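Local coordinates for protein DR2417 (Deinococcus radiodurans, PDB 4XWW) that probably degrades and matures RNA as a homodimeric metallo-beta-lactamase-family ribonuclease, acting as a 5'-3' exonuclease and possibly also as an endonuclease, at residues Q409-H412 with A413-A416; R130-T133 with Y134-V138; D367-P371 with P372-V376; D466-L469 with D470-N473. One frame throughout, in Å; residues are numbered along the deposited sequence.

The four contacts follow one another along the chain in the order 2, 3, 1, 4. Within one chain none touches another, but across the dimer Asn411 of contact 1 packs on Tyr370 of the second subunit, part of contact 3. Contacts 1 and 2 both lie near the zinc site: the side chains of Gln409 and Tyr134 are about 13 Å and 12 Å from a bound zinc ion. Contact 3 lies on an edge strand of the parallel five-stranded sheet and the loop after it, its nearest atom about 9 Å from the bound RNA. Contact 4, also at the dimer interface, has its Arg471 side chain about 5 Å from a manganese ion.

Contact 1. Residues Q409-H412 with A413-A416; sequences QINH and AKLA
Four successive i to i+4 hydrogen bonds join residues 409-412 to residues 413-416 as one turn of alpha helix passes into the next, from Ala413 N to Gln409 O at 3.0 Å through to Ala416 N to His412 O at 3.1 Å. Across this turn the side-chain contact is carried by Ile410 and Lys414, which run along each other. Ile410 CG2 meets Lys414 CE at 3.8 Å, a methyl against the aliphatic part of the lysine. A chi1 of -71° sets Lys414 CG beside its backbone N, which brings it to 3.3 Å from Ile410 O; the chain then runs extended to CE and bends at the last torsion. A lysine suits this exposed position, since its methylenes can pack while its charged end extends beyond them.

The other face of the helix is buried. The His412 ring packs on Leu387 and Leu391 of helix 384-394 and meets Phe399 of strand 398-402 edge-to-face, and its ND1 is hydrogen-bonded to Ser210 OG. Gln409 NE2 likewise finds Pro401 O and Ala429 O. On the side of the second subunit, Asn411 ND2 bonds Tyr362 OH of that chain as well as Arg407 O of its own helix, and Ile410 packs on the same tyrosine. The buried polar groups of this helix are thus matched one by one in a beta-alpha-beta unit where His412 lies about 6 Å, side chain to side chain, from Asp209, the predicted proton donor, while Ile410 and Asn411 present a mixed apolar and polar surface to the dimer partner.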
# COMPACT_ATOMS: atom_id res chain seq x y z
N GLN A 409 9.74 -13.02 12.28
CA GLN A 409 10.31 -13.69 13.45
C GLN A 409 10.06 -15.19 13.44
O GLN A 409 10.96 -15.99 13.74
CB GLN A 409 9.72 -13.13 14.72
CG GLN A 409 10.15 -11.71 15.09
CD GLN A 409 9.33 -11.22 16.27
OE1 GLN A 409 8.11 -11.01 16.15
NE2 GLN A 409 9.96 -11.08 17.41
N ILE A 410 8.83 -15.57 13.09
CA ILE A 410 8.44 -16.97 13.16
C ILE A 410 9.13 -17.75 12.05
O ILE A 410 9.59 -18.88 12.25
CB ILE A 410 6.90 -17.11 13.10
CG1 ILE A 410 6.31 -16.59 14.42
CG2 ILE A 410 6.50 -18.55 12.85
CD1 ILE A 410 4.80 -16.50 14.42
N ASN A 411 9.28 -17.12 10.89
CA ASN A 411 10.02 -17.77 9.82
C ASN A 411 11.51 -17.89 10.10
O ASN A 411 12.13 -18.85 9.67
CB ASN A 411 9.77 -17.05 8.50
CG ASN A 411 8.52 -17.54 7.84
OD1 ASN A 411 8.50 -18.66 7.33
ND2 ASN A 411 7.46 -16.76 7.91
N HIS A 412 12.07 -16.95 10.86
CA HIS A 412 13.47 -17.04 11.28
C HIS A 412 13.62 -18.23 12.24
O HIS A 412 14.59 -18.99 12.18
CB HIS A 412 13.88 -15.72 11.95
CG HIS A 412 15.36 -15.47 11.97
ND1 HIS A 412 15.89 -14.27 12.39
CD2 HIS A 412 16.42 -16.26 11.67
CE1 HIS A 412 17.22 -14.32 12.33
NE2 HIS A 412 17.56 -15.52 11.90
N ALA A 413 12.64 -18.39 13.13
CA ALA A 413 12.65 -19.49 14.08
C ALA A 413 12.59 -20.83 13.35
O ALA A 413 13.29 -21.78 13.69
CB ALA A 413 11.47 -19.35 15.06
N LYS A 414 11.74 -20.91 12.33
CA LYS A 414 11.60 -22.13 11.54
C LYS A 414 12.87 -22.47 10.77
O LYS A 414 13.26 -23.64 10.69
CB LYS A 414 10.44 -22.00 10.55
CG LYS A 414 9.06 -22.02 11.21
CD LYS A 414 7.95 -21.98 10.16
CE LYS A 414 6.59 -21.74 10.79
NZ LYS A 414 6.23 -22.79 11.78
N LEU A 415 13.52 -21.45 10.23
CA LEU A 415 14.81 -21.63 9.57
C LEU A 415 15.82 -22.28 10.53
O LEU A 415 16.55 -23.20 10.18
CB LEU A 415 15.36 -20.29 9.06
CG LEU A 415 16.73 -20.35 8.40
CD1 LEU A 415 16.69 -21.19 7.13
CD2 LEU A 415 17.21 -18.93 8.07
N ALA A 416 15.84 -21.80 11.77
CA ALA A 416 16.77 -22.31 12.76
C ALA A 416 16.55 -23.81 13.00
O ALA A 416 17.50 -24.56 13.19
CB ALA A 416 16.65 -21.53 14.07

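Contact 2. Residues R130-T133 with Y134-V138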
# COMPACT_ATOMS: atom_id res chain seq x y z
N ARG A 130 30.45 8.85 23.29
CA ARG A 130 31.77 8.24 23.35
C ARG A 130 32.04 7.33 22.16
O ARG A 130 31.37 6.32 21.96
CB ARG A 130 31.93 7.45 24.65
CG ARG A 130 31.80 8.31 25.87
CD ARG A 130 31.85 7.48 27.12
NE ARG A 130 31.68 8.29 28.31
CZ ARG A 130 31.96 7.89 29.54
NH1 ARG A 130 32.43 6.66 29.75
NH2 ARG A 130 31.76 8.70 30.56
N GLU A 131 33.05 7.68 21.38
CA GLU A 131 33.38 6.94 20.18
C GLU A 131 34.04 5.60 20.47
O GLU A 131 34.95 5.51 21.31
CB GLU A 131 34.28 7.79 19.29
CG GLU A 131 34.58 7.17 17.95
CD GLU A 131 35.46 8.05 17.09
OE1 GLU A 131 35.05 9.20 16.80
OE2 GLU A 131 36.56 7.60 16.71
N VAL A 132 33.60 4.57 19.76
CA VAL A 132 34.28 3.29 19.76
C VAL A 132 34.66 2.90 18.34
O VAL A 132 34.27 3.56 17.37
CB VAL A 132 33.43 2.17 20.39
CG1 VAL A 132 33.20 2.42 21.88
CG2 VAL A 132 32.09 1.98 19.64
N THR A 133 35.40 1.82 18.21
CA THR A 133 35.55 1.21 16.90
C THR A 133 35.51 -0.30 17.06
O THR A 133 35.42 -0.80 18.17
CB THR A 133 36.84 1.63 16.20
OG1 THR A 133 36.80 1.19 14.84
CG2 THR A 133 38.04 1.03 16.91
N TYR A 134 35.52 -1.03 15.95
CA TYR A 134 35.40 -2.48 16.01
C TYR A 134 36.50 -3.06 16.88
O TYR A 134 37.67 -2.69 16.76
CB TYR A 134 35.46 -3.08 14.61
CG TYR A 134 34.45 -2.48 13.69
CD1 TYR A 134 33.08 -2.55 13.98
CD2 TYR A 134 34.84 -1.83 12.54
CE1 TYR A 134 32.14 -2.00 13.13
CE2 TYR A 134 33.91 -1.27 11.69
CZ TYR A 134 32.56 -1.37 11.99
OH TYR A 134 31.64 -0.80 11.16
N GLY A 135 36.10 -3.96 17.78
CA GLY A 135 37.02 -4.64 18.66
C GLY A 135 37.10 -4.04 20.05
O GLY A 135 37.59 -4.68 20.99
N ASP A 136 36.63 -2.80 20.18
CA ASP A 136 36.61 -2.15 21.48
C ASP A 136 35.69 -2.91 22.43
O ASP A 136 34.65 -3.41 22.03
CB ASP A 136 36.14 -0.70 21.37
CG ASP A 136 37.25 0.23 20.90
OD1 ASP A 136 38.42 -0.20 20.91
OD2 ASP A 136 36.95 1.38 20.55
N GLU A 137 36.11 -2.97 23.68
CA GLU A 137 35.32 -3.57 24.74
C GLU A 137 35.04 -2.51 25.78
O GLU A 137 35.97 -1.93 26.35
CB GLU A 137 36.04 -4.75 25.39
CG GLU A 137 36.04 -6.03 24.57
CD GLU A 137 36.64 -7.21 25.33
OE1 GLU A 137 37.65 -7.77 24.86
OE2 GLU A 137 36.09 -7.58 26.39
N VAL A 138 33.77 -2.28 26.08
CA VAL A 138 33.41 -1.20 26.98
C VAL A 138 32.67 -1.74 28.20
O VAL A 138 31.95 -2.71 28.09
CB VAL A 138 32.56 -0.16 26.22
CG1 VAL A 138 31.80 0.72 27.16
CG2 VAL A 138 33.47 0.66 25.32
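Asp136 OD2 accepts the backbone N-H of Thr133 at 2.8 Å, the shortest hydrogen bond between residues 130-133 and 134-138. The bond is fairly straight (157° at the hydrogen), but the donor approaches from above the carboxylate plane, 52° out of it. An aspartate suits this place, its short side chain carrying the carboxylate back across the turn to the N-H. The same oxygen rests 3.4 Å from Val132 CA. A second bond runs in the reverse sense, from Asp136 N to Thr133 O at 3.1 Å, so the backbone and side chain of one aspartate hold both polar ends of Thr133's main chain.

The backbone bond closes a type II beta turn from Thr133 to Asp136. Glycine suits the third position, because the positive phi (99°) of Gly135 is a conformation that glycine takes readily. This turn carries the chain from strand 128-131, at the border of one sheet of the metallo-beta-lactamase fold, to strand 137-140, at the border of the other.

Beside the turn Val132 CG1 meets Val138 CG2 at 3.9 Å, the two valines crossing at about a right angle. Beta-branched and apolar, both suit extended backbone and pack on Tyr106 of strand 104-107, while Val132 also reaches Phe148. The Tyr134 ring packs on Leu108 and Cys150, and its hydroxyl makes a weak hydrogen bond to Asn158 O. The Tyr134 side chain lies about 8 Å from those of the zinc ligands His84 and His153.

Contact 3. Residues D367-P371 with P372-V376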
# COMPACT_ATOMS: atom_id res chain seq x y z
N ASP A 367 13.33 7.46 -19.83
CA ASP A 367 13.59 6.04 -19.65
C ASP A 367 13.60 5.75 -18.16
O ASP A 367 14.32 6.41 -17.42
CB ASP A 367 14.91 5.63 -20.31
CG ASP A 367 14.91 5.87 -21.82
OD1 ASP A 367 13.87 6.31 -22.35
OD2 ASP A 367 15.95 5.62 -22.46
N VAL A 368 12.80 4.79 -17.70
CA VAL A 368 12.65 4.53 -16.28
C VAL A 368 13.21 3.16 -15.96
O VAL A 368 12.82 2.16 -16.57
CB VAL A 368 11.17 4.59 -15.82
CG1 VAL A 368 11.10 4.77 -14.30
CG2 VAL A 368 10.42 5.70 -16.55
N VAL A 369 14.12 3.13 -14.99
CA VAL A 369 14.91 1.95 -14.67
C VAL A 369 14.73 1.59 -13.20
O VAL A 369 15.05 2.40 -12.32
CB VAL A 369 16.41 2.21 -14.99
CG1 VAL A 369 17.27 1.05 -14.53
CG2 VAL A 369 16.58 2.44 -16.48
N TYR A 370 14.25 0.39 -12.93
CA TYR A 370 14.00 -0.05 -11.54
C TYR A 370 13.96 -1.56 -11.43
O TYR A 370 13.86 -2.26 -12.45
CB TYR A 370 12.68 0.53 -11.01
CG TYR A 370 11.55 0.39 -12.00
CD1 TYR A 370 10.90 -0.84 -12.18
CD2 TYR A 370 11.15 1.46 -12.78
CE1 TYR A 370 9.87 -0.97 -13.12
CE2 TYR A 370 10.12 1.34 -13.70
CZ TYR A 370 9.49 0.13 -13.86
OH TYR A 370 8.49 0.03 -14.80
N PRO A 371 14.06 -2.09 -10.19
CA PRO A 371 13.94 -3.55 -10.02
C PRO A 371 12.48 -3.95 -10.16
O PRO A 371 11.62 -3.15 -9.86
CB PRO A 371 14.43 -3.78 -8.58
CG PRO A 371 15.15 -2.52 -8.21
CD PRO A 371 14.44 -1.44 -8.92
N PRO A 372 12.23 -5.21 -10.54
CA PRO A 372 13.20 -6.27 -10.78
C PRO A 372 13.72 -6.31 -12.21
O PRO A 372 14.64 -7.08 -12.49
CB PRO A 372 12.40 -7.53 -10.45
CG PRO A 372 11.04 -7.17 -10.80
CD PRO A 372 10.85 -5.73 -10.44
N THR A 373 13.16 -5.49 -13.09
CA THR A 373 13.59 -5.45 -14.48
C THR A 373 15.10 -5.27 -14.59
O THR A 373 15.78 -5.93 -15.36
CB THR A 373 12.89 -4.30 -15.22
OG1 THR A 373 11.48 -4.35 -14.94
CG2 THR A 373 13.12 -4.41 -16.72
N TYR A 374 15.60 -4.33 -13.80
CA TYR A 374 17.03 -4.08 -13.70
C TYR A 374 17.47 -4.30 -12.25
O TYR A 374 16.82 -3.82 -11.32
CB TYR A 374 17.35 -2.66 -14.13
CG TYR A 374 16.98 -2.34 -15.55
CD1 TYR A 374 15.70 -1.89 -15.87
CD2 TYR A 374 17.91 -2.48 -16.57
CE1 TYR A 374 15.35 -1.58 -17.17
CE2 TYR A 374 17.56 -2.17 -17.89
CZ TYR A 374 16.28 -1.73 -18.17
OH TYR A 374 15.94 -1.42 -19.46
N ARG A 375 18.56 -5.04 -12.06
CA ARG A 375 18.98 -5.34 -10.68
C ARG A 375 19.84 -4.19 -10.19
O ARG A 375 21.07 -4.25 -10.25
CB ARG A 375 19.75 -6.65 -10.58
CG ARG A 375 19.91 -7.07 -9.11
CD ARG A 375 20.81 -8.28 -8.89
NE ARG A 375 20.34 -9.46 -9.62
CZ ARG A 375 19.43 -10.31 -9.17
NH1 ARG A 375 19.06 -11.35 -9.91
NH2 ARG A 375 18.88 -10.13 -7.97
N VAL A 376 19.17 -3.15 -9.72
CA VAL A 376 19.86 -1.93 -9.34
C VAL A 376 19.69 -1.62 -7.85
O VAL A 376 19.93 -0.51 -7.40
CB VAL A 376 19.39 -0.73 -10.19
CG1 VAL A 376 19.85 -0.92 -11.64
CG2 VAL A 376 17.87 -0.56 -10.14
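A cis-proline turn ends strand 367-369 and leads to His377, the first of a run of residues predicted to bind substrate. The Pro371-Pro372 peptide is cis, bringing their CA atoms to 2.9 Å and reversing the chain sharply. Proline is well suited to Pro372's place because it tolerates a cis peptide before it more readily than other residues.

Tyr374 N closes the reversal with a hydrogen bond of 3.0 Å to Tyr370 O, nearly straight at the hydrogen (166°) although the donor stands above the carbonyl plane. Pro371 CA adds a CA-H...O contact of 3.2 Å to Tyr374 O. Val369 CG1, anti to its backbone N (chi1 174°), lies over one face of the Tyr374 ring in a CH-pi contact, 3.9 Å from the centroid, while Tyr370 O lies at the ring's edge. Val376 CG2 packs against Pro371 CD at 3.7 Å, the two side chains crossing at about a right angle.

Tyr370 OH is hydrogen-bonded to Glu214 of the second subunit and to Tyr362 of its own chain. Strand 367-369, at the border of the parallel sheet, pairs with strand 339-342; Tyr374 and Val376 rest on helix 222-234, and Val368 and Tyr370 on helix 351-364.

Contact 4. Residues D466-L469 with D470-N473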
# COMPACT_ATOMS: atom_id res chain seq x y z
N ASP A 466 -7.40 7.50 20.14
CA ASP A 466 -8.75 8.05 20.13
C ASP A 466 -8.86 9.19 19.12
O ASP A 466 -9.83 9.28 18.38
CB ASP A 466 -9.16 8.53 21.53
CG ASP A 466 -9.47 7.39 22.48
OD1 ASP A 466 -9.66 6.25 22.00
OD2 ASP A 466 -9.55 7.63 23.70
N VAL A 467 -7.84 10.05 19.10
CA VAL A 467 -7.77 11.14 18.14
C VAL A 467 -7.70 10.61 16.71
O VAL A 467 -8.37 11.12 15.80
CB VAL A 467 -6.55 12.05 18.41
CG1 VAL A 467 -6.42 13.11 17.34
CG2 VAL A 467 -6.63 12.67 19.80
N LEU A 468 -6.89 9.57 16.50
CA LEU A 468 -6.73 8.98 15.17
C LEU A 468 -8.03 8.38 14.65
O LEU A 468 -8.35 8.51 13.47
CB LEU A 468 -5.66 7.89 15.19
CG LEU A 468 -4.23 8.35 15.45
CD1 LEU A 468 -3.29 7.17 15.26
CD2 LEU A 468 -3.85 9.49 14.52
N LEU A 469 -8.76 7.70 15.53
CA LEU A 469 -10.02 7.06 15.17
C LEU A 469 -11.00 8.08 14.65
O LEU A 469 -11.73 7.84 13.68
CB LEU A 469 -10.59 6.31 16.37
CG LEU A 469 -11.93 5.58 16.24
CD1 LEU A 469 -11.98 4.43 17.22
CD2 LEU A 469 -13.11 6.52 16.48
N ASP A 470 -11.03 9.24 15.30
CA ASP A 470 -11.84 10.35 14.84
C ASP A 470 -11.38 10.78 13.45
O ASP A 470 -12.21 11.01 12.57
CB ASP A 470 -11.75 11.53 15.82
CG ASP A 470 -12.44 11.23 17.16
OD1 ASP A 470 -13.15 10.20 17.25
OD2 ASP A 470 -12.28 12.03 18.10
N ARG A 471 -10.07 10.87 13.24
CA ARG A 471 -9.52 11.20 11.92
C ARG A 471 -9.98 10.22 10.84
O ARG A 471 -10.34 10.64 9.73
CB ARG A 471 -7.98 11.26 11.96
CG ARG A 471 -7.43 12.53 12.62
CD ARG A 471 -5.91 12.56 12.65
NE ARG A 471 -5.43 13.70 13.44
CZ ARG A 471 -4.16 13.96 13.71
NH1 ARG A 471 -3.20 13.16 13.25
NH2 ARG A 471 -3.84 15.03 14.43
N VAL A 472 -10.01 8.92 11.16
CA VAL A 472 -10.44 7.92 10.20
C VAL A 472 -11.88 8.17 9.80
O VAL A 472 -12.21 8.27 8.61
CB VAL A 472 -10.32 6.48 10.73
CG1 VAL A 472 -10.76 5.48 9.66
CG2 VAL A 472 -8.89 6.18 11.18
N ASN A 473 -12.74 8.28 10.80
CA ASN A 473 -14.16 8.50 10.57
C ASN A 473 -14.39 9.74 9.72
O ASN A 473 -15.17 9.70 8.78
CB ASN A 473 -14.89 8.62 11.90
CG ASN A 473 -15.07 7.27 12.57
OD1 ASN A 473 -15.23 6.26 11.90
ND2 ASN A 473 -15.03 7.26 13.90
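Arg471 CG stands anti to its own carbonyl carbon (chi1 -76°), and the remaining torsions are all close to 180°, which together send the extended side chain back beside the preceding turn, past Val467 and Leu468. Val467 shares its direction, with CG1 4.1 Å from Arg471 NE. Leu468 slants across it, CD2 being 3.9 Å from Arg471 NH1. Both branched side chains thus line the arginine's path with hydrocarbon, while its N-H groups bond partners outside the helix. A long side chain ending in a planar group with several N-H donors suits this position: NH1 is hydrogen-bonded to Met58 O, NH2 forms a salt bridge with the manganese ligand Asp456, and NE bonds Gly498 O of the second subunit. Three partners in different directions fix the rotation of the guanidinium. As a second-shell residue it probably orients the Asp456 carboxylate and, by its charge, may favour the ionised form.

Farther round the helix, Leu469 and Asn473 are neighbours one turn apart, with CD2 of the leucine 3.3 Å from ND2 of the asparagine. The backbone beneath is regular. Val472 N reaches Leu468 O at 2.9 Å, and Asn473 N meets Leu469 O at 3.1 Å, whereas the bond from Asp470 N to Asp466 O is weak at 3.3 Å.

Helix 465-477 follows the short strands 452-456 and 459-460 and leads into strand 479-485; Leu468 and Val472 face the loop of Gln57 and Met58, while Val467 and Asp470 pack on Gly498 of the second subunit, just beyond its strand 491-497.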